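Local coordinates for regulator of polyketide synthase expression (Bifidobacterium adolescentis, PDB 3ONQ), which is of unknown detailed function but, as a PucR-type protein, probably regulates transcription by binding DNA through its C-terminal helix-turn-helix domain, at residues G52-F57 / A134-A139; C56-G61 / L96-Q101; L126-S131 / L140-F145. All blocks are in the same frame, centred on the assembly; numbering follows the deposited sequence.

Contact 1. Residues G52-F57 / A134-A139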
loop_
_atom_site.group_PDB
_atom_site.type_symbol
_atom_site.label_atom_id
_atom_site.label_comp_id
_atom_site.label_asym_id
_atom_site.label_seq_id
_atom_site.Cartn_x
_atom_site.Cartn_y
_atom_site.Cartn_z
ATOM N N GLY B 52 -1.574 -18.612 -6.368
ATOM C CA GLY B 52 -1.708 -17.489 -7.280
ATOM C C GLY B 52 -2.816 -16.522 -6.941
ATOM O O GLY B 52 -3.085 -16.258 -5.772
ATOM N N ASP B 53 -3.466 -15.989 -7.968
ATOM C CA ASP B 53 -4.417 -14.905 -7.770
ATOM C C ASP B 53 -5.847 -15.425 -7.619
ATOM O O ASP B 53 -6.696 -15.208 -8.480
ATOM C CB ASP B 53 -4.328 -13.902 -8.921
ATOM C CG ASP B 53 -5.101 -12.634 -8.637
ATOM O OD1 ASP B 53 -5.416 -12.389 -7.449
ATOM O OD2 ASP B 53 -5.391 -11.882 -9.592
ATOM N N PHE B 54 -6.092 -16.110 -6.510
ATOM C CA PHE B 54 -7.316 -16.865 -6.306
ATOM C C PHE B 54 -8.510 -15.960 -6.030
ATOM O O PHE B 54 -8.356 -14.787 -5.683
ATOM C CB PHE B 54 -7.127 -17.847 -5.147
ATOM C CG PHE B 54 -6.641 -17.196 -3.871
ATOM C CD1 PHE B 54 -7.533 -16.566 -3.020
ATOM C CD2 PHE B 54 -5.294 -17.227 -3.521
ATOM C CE1 PHE B 54 -7.103 -15.963 -1.848
ATOM C CE2 PHE B 54 -4.849 -16.626 -2.335
ATOM C CZ PHE B 54 -5.763 -15.991 -1.503
ATOM N N ASN B 55 -9.703 -16.508 -6.208
ATOM C CA ASN B 55 -10.916 -15.842 -5.748
ATOM C C ASN B 55 -11.411 -16.508 -4.474
ATOM O O ASN B 55 -11.257 -17.713 -4.297
ATOM C CB ASN B 55 -12.002 -15.875 -6.820
ATOM C CG ASN B 55 -11.627 -15.067 -8.038
ATOM O OD1 ASN B 55 -11.742 -15.537 -9.176
ATOM N ND2 ASN B 55 -11.156 -13.845 -7.808
ATOM N N CYS B 56 -11.996 -15.724 -3.580
ATOM C CA CYS B 56 -12.420 -16.263 -2.304
ATOM C C CYS B 56 -13.586 -15.443 -1.777
ATOM O O CYS B 56 -13.853 -14.348 -2.283
ATOM C CB CYS B 56 -11.253 -16.218 -1.302
ATOM S SG CYS B 56 -10.691 -14.517 -0.885
ATOM N N PHE B 57 -14.263 -15.973 -0.758
ATOM C CA PHE B 57 -15.310 -15.249 -0.053
ATOM C C PHE B 57 -15.393 -15.849 1.333
ATOM O O PHE B 57 -14.842 -16.925 1.583
ATOM C CB PHE B 57 -16.665 -15.367 -0.770
ATOM C CG PHE B 57 -17.143 -16.786 -0.938
ATOM C CD1 PHE B 57 -17.868 -17.413 0.065
ATOM C CD2 PHE B 57 -16.874 -17.490 -2.101
ATOM C CE1 PHE B 57 -18.308 -18.723 -0.087
ATOM C CE2 PHE B 57 -17.313 -18.796 -2.262
ATOM C CZ PHE B 57 -18.027 -19.421 -1.249
ATOM N N ALA B 134 -4.869 -10.190 -0.191
ATOM C CA ALA B 134 -5.477 -8.941 0.273
ATOM C C ALA B 134 -7.010 -9.045 0.308
ATOM O O ALA B 134 -7.650 -8.535 1.222
ATOM C CB ALA B 134 -5.038 -7.766 -0.600
ATOM N N GLY B 135 -7.593 -9.706 -0.689
ATOM C CA GLY B 135 -9.033 -9.912 -0.720
ATOM C C GLY B 135 -9.483 -10.832 0.400
ATOM O O GLY B 135 -10.491 -10.586 1.055
ATOM N N ALA B 136 -8.724 -11.900 0.617
ATOM C CA ALA B 136 -8.971 -12.807 1.727
ATOM C C ALA B 136 -9.025 -12.036 3.045
ATOM O O ALA B 136 -9.945 -12.220 3.848
ATOM C CB ALA B 136 -7.884 -13.887 1.775
ATOM N N SER B 137 -8.047 -11.162 3.269
ATOM C CA SER B 137 -8.027 -10.371 4.505
ATOM C C SER B 137 -9.255 -9.454 4.567
ATOM O O SER B 137 -9.897 -9.324 5.606
ATOM C CB SER B 137 -6.754 -9.532 4.588
ATOM O OG SER B 137 -6.737 -8.750 5.775
ATOM N N HIS B 138 -9.568 -8.827 3.440
ATOM C CA HIS B 138 -10.763 -8.003 3.312
ATOM C C HIS B 138 -12.047 -8.789 3.630
ATOM O O HIS B 138 -12.893 -8.330 4.400
ATOM C CB HIS B 138 -10.843 -7.419 1.891
ATOM C CG HIS B 138 -11.893 -6.369 1.728
ATOM N ND1 HIS B 138 -11.995 -5.575 0.606
ATOM C CD2 HIS B 138 -12.900 -5.975 2.555
ATOM C CE1 HIS B 138 -13.007 -4.737 0.748
ATOM N NE2 HIS B 138 -13.572 -4.961 1.923
ATOM N N ALA B 139 -12.197 -9.963 3.024
ATOM C CA ALA B 139 -13.382 -10.795 3.231
ATOM C C ALA B 139 -13.549 -11.177 4.698
ATOM O O ALA B 139 -14.639 -11.084 5.265
ATOM C CB ALA B 139 -13.319 -12.064 2.350
#
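The helix-on-sheet interface of an alpha-beta-alpha sandwich is built here largely with small residues on the helix side, as Cys-56 of strand 55-61 settles on Ala-136 of helix 132-149. Cys-56 SG comes down onto the helix backbone itself, 3.6 Å from Ala-136 CA, with Ala-136 CB alongside it at 3.9 Å. Gly-135, one residue earlier, is also near, with Gly-135 C 4.1 Å from Cys-56 SG. A first torsion of 64° sets the sulfur between its own backbone N and carbonyl carbon, and brings it to the edge of the Phe-54 ring, in the ring plane. The same ring presents its edge to Ala-136, with Phe-54 CE1 4.2 Å from Ala-136 CB. Over residues 55-57 and 134-139 strand and helix run almost in the same direction, 9° apart, their local axes 7.9 Å apart at the closest, an approach consistent with the small residues Gly-135, Ala-136 and Ala-139. No hydrogen bond crosses between the segments; the packing is apolar and buried. Farther along, Ala-139 CB touches the strand backbone at Phe-57 C, 4.4 Å away, while the Phe-57 side chain leaves from the other face of the sheet toward Pro-107 and Thr-110 of helix 107-114.

Contact 2. Residues C56-G61 / L96-Q101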
loop_
_atom_site.group_PDB
_atom_site.type_symbol
_atom_site.label_atom_id
_atom_site.label_comp_id
_atom_site.label_asym_id
_atom_site.label_seq_id
_atom_site.Cartn_x
_atom_site.Cartn_y
_atom_site.Cartn_z
ATOM N N CYS B 56 -11.996 -15.724 -3.580
ATOM C CA CYS B 56 -12.420 -16.263 -2.304
ATOM C C CYS B 56 -13.586 -15.443 -1.777
ATOM O O CYS B 56 -13.853 -14.348 -2.283
ATOM C CB CYS B 56 -11.253 -16.218 -1.302
ATOM S SG CYS B 56 -10.691 -14.517 -0.885
ATOM N N PHE B 57 -14.263 -15.973 -0.758
ATOM C CA PHE B 57 -15.310 -15.249 -0.053
ATOM C C PHE B 57 -15.393 -15.849 1.333
ATOM O O PHE B 57 -14.842 -16.925 1.583
ATOM C CB PHE B 57 -16.665 -15.367 -0.770
ATOM C CG PHE B 57 -17.143 -16.786 -0.938
ATOM C CD1 PHE B 57 -17.868 -17.413 0.065
ATOM C CD2 PHE B 57 -16.874 -17.490 -2.101
ATOM C CE1 PHE B 57 -18.308 -18.723 -0.087
ATOM C CE2 PHE B 57 -17.313 -18.796 -2.262
ATOM C CZ PHE B 57 -18.027 -19.421 -1.249
ATOM N N ALA B 58 -16.086 -15.163 2.232
ATOM C CA ALA B 58 -16.147 -15.609 3.611
ATOM C C ALA B 58 -17.586 -15.727 4.096
ATOM O O ALA B 58 -18.475 -14.996 3.643
ATOM C CB ALA B 58 -15.350 -14.650 4.508
ATOM N N ILE B 59 -17.806 -16.659 5.013
ATOM C CA ILE B 59 -19.088 -16.821 5.673
ATOM C C ILE B 59 -18.785 -16.875 7.152
ATOM O O ILE B 59 -17.790 -17.496 7.559
ATOM C CB ILE B 59 -19.767 -18.142 5.276
ATOM C CG1 ILE B 59 -20.001 -18.192 3.771
ATOM C CG2 ILE B 59 -21.094 -18.298 6.007
ATOM C CD1 ILE B 59 -20.596 -19.527 3.282
ATOM N N GLY B 60 -19.618 -16.228 7.964
ATOM C CA GLY B 60 -19.390 -16.216 9.395
ATOM C C GLY B 60 -20.694 -16.142 10.163
ATOM O O GLY B 60 -21.680 -15.583 9.679
ATOM N N GLY B 61 -20.694 -16.716 11.362
ATOM C CA GLY B 61 -21.838 -16.673 12.252
ATOM C C GLY B 61 -21.516 -17.499 13.480
ATOM O O GLY B 61 -20.352 -17.790 13.743
ATOM N N LEU B 96 -15.602 -18.167 11.571
ATOM C CA LEU B 96 -15.474 -17.569 10.243
ATOM C C LEU B 96 -14.797 -18.565 9.321
ATOM O O LEU B 96 -13.845 -19.232 9.716
ATOM C CB LEU B 96 -14.655 -16.273 10.280
ATOM C CG LEU B 96 -15.339 -14.968 10.693
ATOM C CD1 LEU B 96 -16.059 -15.123 12.002
ATOM C CD2 LEU B 96 -14.323 -13.826 10.767
ATOM N N ALA B 97 -15.299 -18.659 8.094
ATOM C CA ALA B 97 -14.752 -19.563 7.101
ATOM C C ALA B 97 -14.486 -18.797 5.820
ATOM O O ALA B 97 -15.380 -18.134 5.281
ATOM C CB ALA B 97 -15.723 -20.707 6.829
ATOM N N LEU B 98 -13.254 -18.908 5.337
ATOM C CA LEU B 98 -12.842 -18.308 4.087
ATOM C C LEU B 98 -12.721 -19.421 3.056
ATOM O O LEU B 98 -11.840 -20.274 3.162
ATOM C CB LEU B 98 -11.488 -17.637 4.264
ATOM C CG LEU B 98 -10.884 -17.030 2.998
ATOM C CD1 LEU B 98 -11.565 -15.704 2.676
ATOM C CD2 LEU B 98 -9.389 -16.843 3.178
ATOM N N ALA B 99 -13.601 -19.419 2.059
ATOM C CA ALA B 99 -13.585 -20.467 1.040
ATOM C C ALA B 99 -12.895 -20.006 -0.235
ATOM O O ALA B 99 -13.053 -18.862 -0.677
ATOM C CB ALA B 99 -15.006 -20.939 0.727
ATOM N N CYS B 100 -12.132 -20.902 -0.837
ATOM C CA CYS B 100 -11.555 -20.604 -2.132
ATOM C C CYS B 100 -12.639 -20.805 -3.187
ATOM O O CYS B 100 -13.311 -21.840 -3.215
ATOM C CB CYS B 100 -10.345 -21.504 -2.425
ATOM S SG CYS B 100 -9.650 -21.189 -4.059
ATOM N N GLN B 101 -12.841 -19.813 -4.036
ATOM C CA GLN B 101 -13.892 -19.945 -5.029
ATOM C C GLN B 101 -13.361 -20.675 -6.247
ATOM O O GLN B 101 -12.596 -20.123 -7.033
ATOM C CB GLN B 101 -14.490 -18.600 -5.422
ATOM C CG GLN B 101 -15.467 -18.732 -6.589
ATOM C CD GLN B 101 -16.097 -17.422 -6.979
ATOM O OE1 GLN B 101 -17.045 -16.960 -6.341
ATOM N NE2 GLN B 101 -15.579 -16.810 -8.038
#
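The ring of Phe-57 has the methyl group of Ala-99 over one face and Gln-101 CB at its edge, near the ring plane. Ala-99 CB lies 4.2 Å from the centroid of the Phe-57 ring and 24° off its normal, a CH-pi contact displaced toward the rim, where Phe-57 CZ is the nearest ring atom. The ring leans over its neighbour because CG sits between the backbone N and the carbonyl carbon, with chi1 at 59°. At the edge, Phe-57 CD2 is 4.2 Å from Gln-101 CB.

Beneath the ring, Phe-57 and Ala-99 form a hydrogen-bonded antiparallel pair: Phe-57 N donates to Ala-99 O at 3.1 Å, and Ala-99 N returns a bond to Phe-57 O at 2.8 Å, arriving almost in line with the carbonyl. Ile-59 and Ala-97 repeat the two-bond arrangement, with Ile-59 N to Ala-97 O at 2.9 Å and Ala-97 N to Ile-59 O at 2.8 Å. At the non-hydrogen-bonded pairs, between and beyond these rungs, the CA atoms draw close, and Cys-56 and Ala-58 turn their CA-H groups to the carbonyl oxygens of Ala-99 and Ala-97.

On the other face Leu-98, with CG anti to its backbone N (chi1 176°), swings CD1 across to the partner strand, 3.9 Å from Cys-56 SG and near Ala-58 CB. At Gly-60 a beta carbon would stand only 3.3 Å from Leu-96 CG. Phe-57 and Ile-59 pack on helix 107-114, while Ala-58, on the other face, meets Ala-139 and Thr-143 of helix 132-149: two inner strands, antiparallel neighbours in the mixed sheet of an alpha-beta-alpha sandwich.

Contact 3. Residues L126-S131 / L140-F145. With SO4 (sulfate ion), chain P; SO4 (sulfate ion), chain O.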
loop_
_atom_site.group_PDB
_atom_site.type_symbol
_atom_site.label_atom_id
_atom_site.label_comp_id
_atom_site.label_asym_id
_atom_site.label_seq_id
_atom_site.Cartn_x
_atom_site.Cartn_y
_atom_site.Cartn_z
ATOM N N LEU B 126 -22.533 -13.224 4.766
ATOM C CA LEU B 126 -21.894 -13.744 3.556
ATOM C C LEU B 126 -21.172 -12.610 2.837
ATOM O O LEU B 126 -21.798 -11.623 2.486
ATOM C CB LEU B 126 -22.953 -14.350 2.614
ATOM C CG LEU B 126 -22.454 -14.812 1.230
ATOM C CD1 LEU B 126 -21.414 -15.923 1.366
ATOM C CD2 LEU B 126 -23.585 -15.270 0.297
ATOM N N SER B 127 -19.864 -12.733 2.620
ATOM C CA SER B 127 -19.100 -11.633 2.015
ATOM C C SER B 127 -19.159 -11.662 0.495
ATOM O O SER B 127 -19.463 -12.691 -0.088
ATOM C CB SER B 127 -17.629 -11.695 2.434
ATOM O OG SER B 127 -16.891 -12.533 1.559
ATOM N N PRO B 128 -18.844 -10.528 -0.155
ATOM C CA PRO B 128 -18.650 -10.537 -1.607
ATOM C C PRO B 128 -17.421 -11.370 -1.982
ATOM O O PRO B 128 -16.609 -11.725 -1.115
ATOM C CB PRO B 128 -18.392 -9.057 -1.943
ATOM C CG PRO B 128 -18.880 -8.287 -0.755
ATOM C CD PRO B 128 -18.671 -9.181 0.422
ATOM N N VAL B 129 -17.283 -11.679 -3.264
ATOM C CA VAL B 129 -16.079 -12.354 -3.757
ATOM C C VAL B 129 -14.927 -11.353 -3.741
ATOM O O VAL B 129 -15.112 -10.178 -4.062
ATOM C CB VAL B 129 -16.276 -12.910 -5.183
ATOM C CG1 VAL B 129 -14.985 -13.559 -5.703
ATOM C CG2 VAL B 129 -17.399 -13.923 -5.203
ATOM N N ARG B 130 -13.744 -11.810 -3.335
ATOM C CA ARG B 130 -12.558 -10.958 -3.313
ATOM C C ARG B 130 -11.392 -11.760 -3.899
ATOM O O ARG B 130 -11.479 -12.986 -4.014
ATOM C CB ARG B 130 -12.247 -10.494 -1.886
ATOM C CG ARG B 130 -13.415 -9.847 -1.160
ATOM C CD ARG B 130 -13.268 -8.338 -1.100
ATOM N NE ARG B 130 -14.371 -7.678 -0.407
ATOM C CZ ARG B 130 -15.077 -6.683 -0.936
ATOM N NH1 ARG B 130 -14.792 -6.255 -2.163
ATOM N NH2 ARG B 130 -16.064 -6.120 -0.255
ATOM N N SER B 131 -10.313 -11.082 -4.281
ATOM C CA SER B 131 -9.206 -11.771 -4.941
ATOM C C SER B 131 -7.886 -11.672 -4.192
ATOM O O SER B 131 -7.537 -10.621 -3.630
ATOM C CB SER B 131 -9.030 -11.263 -6.376
ATOM O OG SER B 131 -8.750 -9.878 -6.376
ATOM N N LEU B 140 -12.470 -11.621 5.323
ATOM C CA LEU B 140 -12.545 -11.992 6.729
ATOM C C LEU B 140 -12.852 -10.796 7.646
ATOM O O LEU B 140 -13.619 -10.913 8.596
ATOM C CB LEU B 140 -11.272 -12.709 7.166
ATOM C CG LEU B 140 -11.175 -14.141 6.622
ATOM C CD1 LEU B 140 -9.773 -14.742 6.830
ATOM C CD2 LEU B 140 -12.216 -15.004 7.301
ATOM N N ARG B 141 -12.252 -9.649 7.368
ATOM C CA ARG B 141 -12.477 -8.495 8.216
ATOM C C ARG B 141 -13.887 -7.901 8.044
ATOM O O ARG B 141 -14.551 -7.594 9.028
ATOM C CB ARG B 141 -11.378 -7.450 8.023
ATOM C CG ARG B 141 -10.061 -7.870 8.682
ATOM C CD ARG B 141 -8.952 -6.847 8.487
ATOM N NE ARG B 141 -9.255 -5.534 9.054
ATOM C CZ ARG B 141 -8.979 -5.176 10.306
ATOM N NH1 ARG B 141 -8.402 -6.037 11.134
ATOM N NH2 ARG B 141 -9.276 -3.954 10.736
ATOM N N GLU B 142 -14.365 -7.763 6.813
ATOM C CA GLU B 142 -15.720 -7.241 6.643
ATOM C C GLU B 142 -16.722 -8.188 7.288
ATOM O O GLU B 142 -17.766 -7.754 7.796
ATOM C CB GLU B 142 -16.065 -6.973 5.172
ATOM C CG GLU B 142 -16.129 -8.214 4.275
ATOM C CD GLU B 142 -16.057 -7.844 2.792
ATOM O OE1 GLU B 142 -16.509 -6.741 2.421
ATOM O OE2 GLU B 142 -15.531 -8.644 1.995
ATOM N N THR B 143 -16.397 -9.479 7.283
ATOM C CA THR B 143 -17.253 -10.476 7.922
ATOM C C THR B 143 -17.221 -10.297 9.443
ATOM O O THR B 143 -18.265 -10.215 10.093
ATOM C CB THR B 143 -16.856 -11.908 7.535
ATOM O OG1 THR B 143 -17.076 -12.097 6.130
ATOM C CG2 THR B 143 -17.691 -12.926 8.303
HETATM N N MSE B 144 -16.021 -10.215 10.005
HETATM C CA MSE B 144 -15.871 -9.943 11.433
HETATM C C MSE B 144 -16.635 -8.679 11.875
HETATM O O MSE B 144 -17.422 -8.720 12.814
HETATM C CB MSE B 144 -14.402 -9.795 11.811
HETATM C CG MSE B 144 -14.187 -9.201 13.239
HETATM SE SE MSE B 144 -12.282 -8.938 13.571
HETATM C CE MSE B 144 -12.029 -7.348 12.461
ATOM N N PHE B 145 -16.375 -7.555 11.220
ATOM C CA PHE B 145 -17.034 -6.305 11.597
ATOM C C PHE B 145 -18.562 -6.335 11.415
ATOM O O PHE B 145 -19.289 -5.750 12.220
ATOM C CB PHE B 145 -16.451 -5.122 10.829
ATOM C CG PHE B 145 -15.146 -4.607 11.385
ATOM C CD1 PHE B 145 -15.102 -3.982 12.619
ATOM C CD2 PHE B 145 -13.978 -4.693 10.638
ATOM C CE1 PHE B 145 -13.909 -3.474 13.126
ATOM C CE2 PHE B 145 -12.788 -4.199 11.128
ATOM C CZ PHE B 145 -12.745 -3.588 12.373
HETATM S S SO4 P . -11.227 -7.217 -4.570
HETATM O O1 SO4 P . -12.544 -6.814 -4.067
HETATM O O2 SO4 P . -11.386 -7.938 -5.832
HETATM O O3 SO4 P . -10.417 -6.025 -4.801
HETATM O O4 SO4 P . -10.559 -8.084 -3.605
HETATM S S SO4 O . -15.724 -2.121 -3.555
HETATM O O1 SO4 O . -17.080 -2.666 -3.589
HETATM O O2 SO4 O . -15.193 -2.036 -4.914
HETATM O O3 SO4 O . -15.731 -0.779 -2.976
HETATM O O4 SO4 O . -14.875 -3.000 -2.755
#
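Within the beta-alpha-beta unit of strand 124-131, helix 132-149 and strand 160-161, Arg-130 reaches back from the strand to Glu-142 on the helix. The salt bridge is side-on and uses two nitrogens: Arg-130 NE bonds to Glu-142 OE2 at 2.8 Å, and Arg-130 NH2 to Glu-142 OE1, also at 2.8 Å. The second bond uses the syn lone pair of OE1; the first meets OE2 on its syn side but 22° out of the carboxylate plane. Guanidinium and carboxylate are nearly coplanar, with 24° between their planes. A bend in the arginine chain (chi2 -104°) brings its end round to the glutamate, whose own chain is extended beyond CG.

Pro-128 flanks the pair, its CB over one guanidinium face and its CD 3.6 Å from Glu-142 OE2. Ser-127 CB touches that oxygen and, on another side, Thr-143 OG1 at 3.8 Å, a hydroxyl bonded to Ala-139 O. The remaining terminal nitrogen, Arg-130 NH1, points to a sulfate, chain P, whose O1 it meets at 3.0 Å in the guanidinium plane; Ser-131 N grips O4 of the same ion at 3.1 Å. A second sulfate, chain O, is held by NH1 only weakly.

With an alanine in place of Arg-130, the buried Glu-142 would probably be left without this cationic mate, and the first sulfate would lose its NH1 ligand. The sulfates probably come from the crystallisation liquor, yet a guanidinium that pairs with a carboxylate, probably offsetting its charge, and offers NH1 to the sulfates is likely to favour anions at this strand end.

In the fold
The three contacts meet around strand 55-61: contact 1 at its start, contact 2 along it, contact 3 beside it. Contacts 1 and 2 share Cys-56 and Phe-57, their centres 10 Å apart; Ala-136 CB also packs 3.6 Å from Leu-98 CD2. Contact 3 joins from strand 124-131 on the other edge, centred 7 Å from contact 2: Cys-56 O probably accepts from Arg-130 N at 2.7 Å, and Ser-127 OG meets Ala-58 N at 2.8 Å. Helix 132-149 serves contacts 1 and 3, centred 9 Å apart. Gly-135 of contact 1 lies about 4 Å, nearest atoms, from the chain P sulfate bound in contact 3, so the two contacts border the same anion.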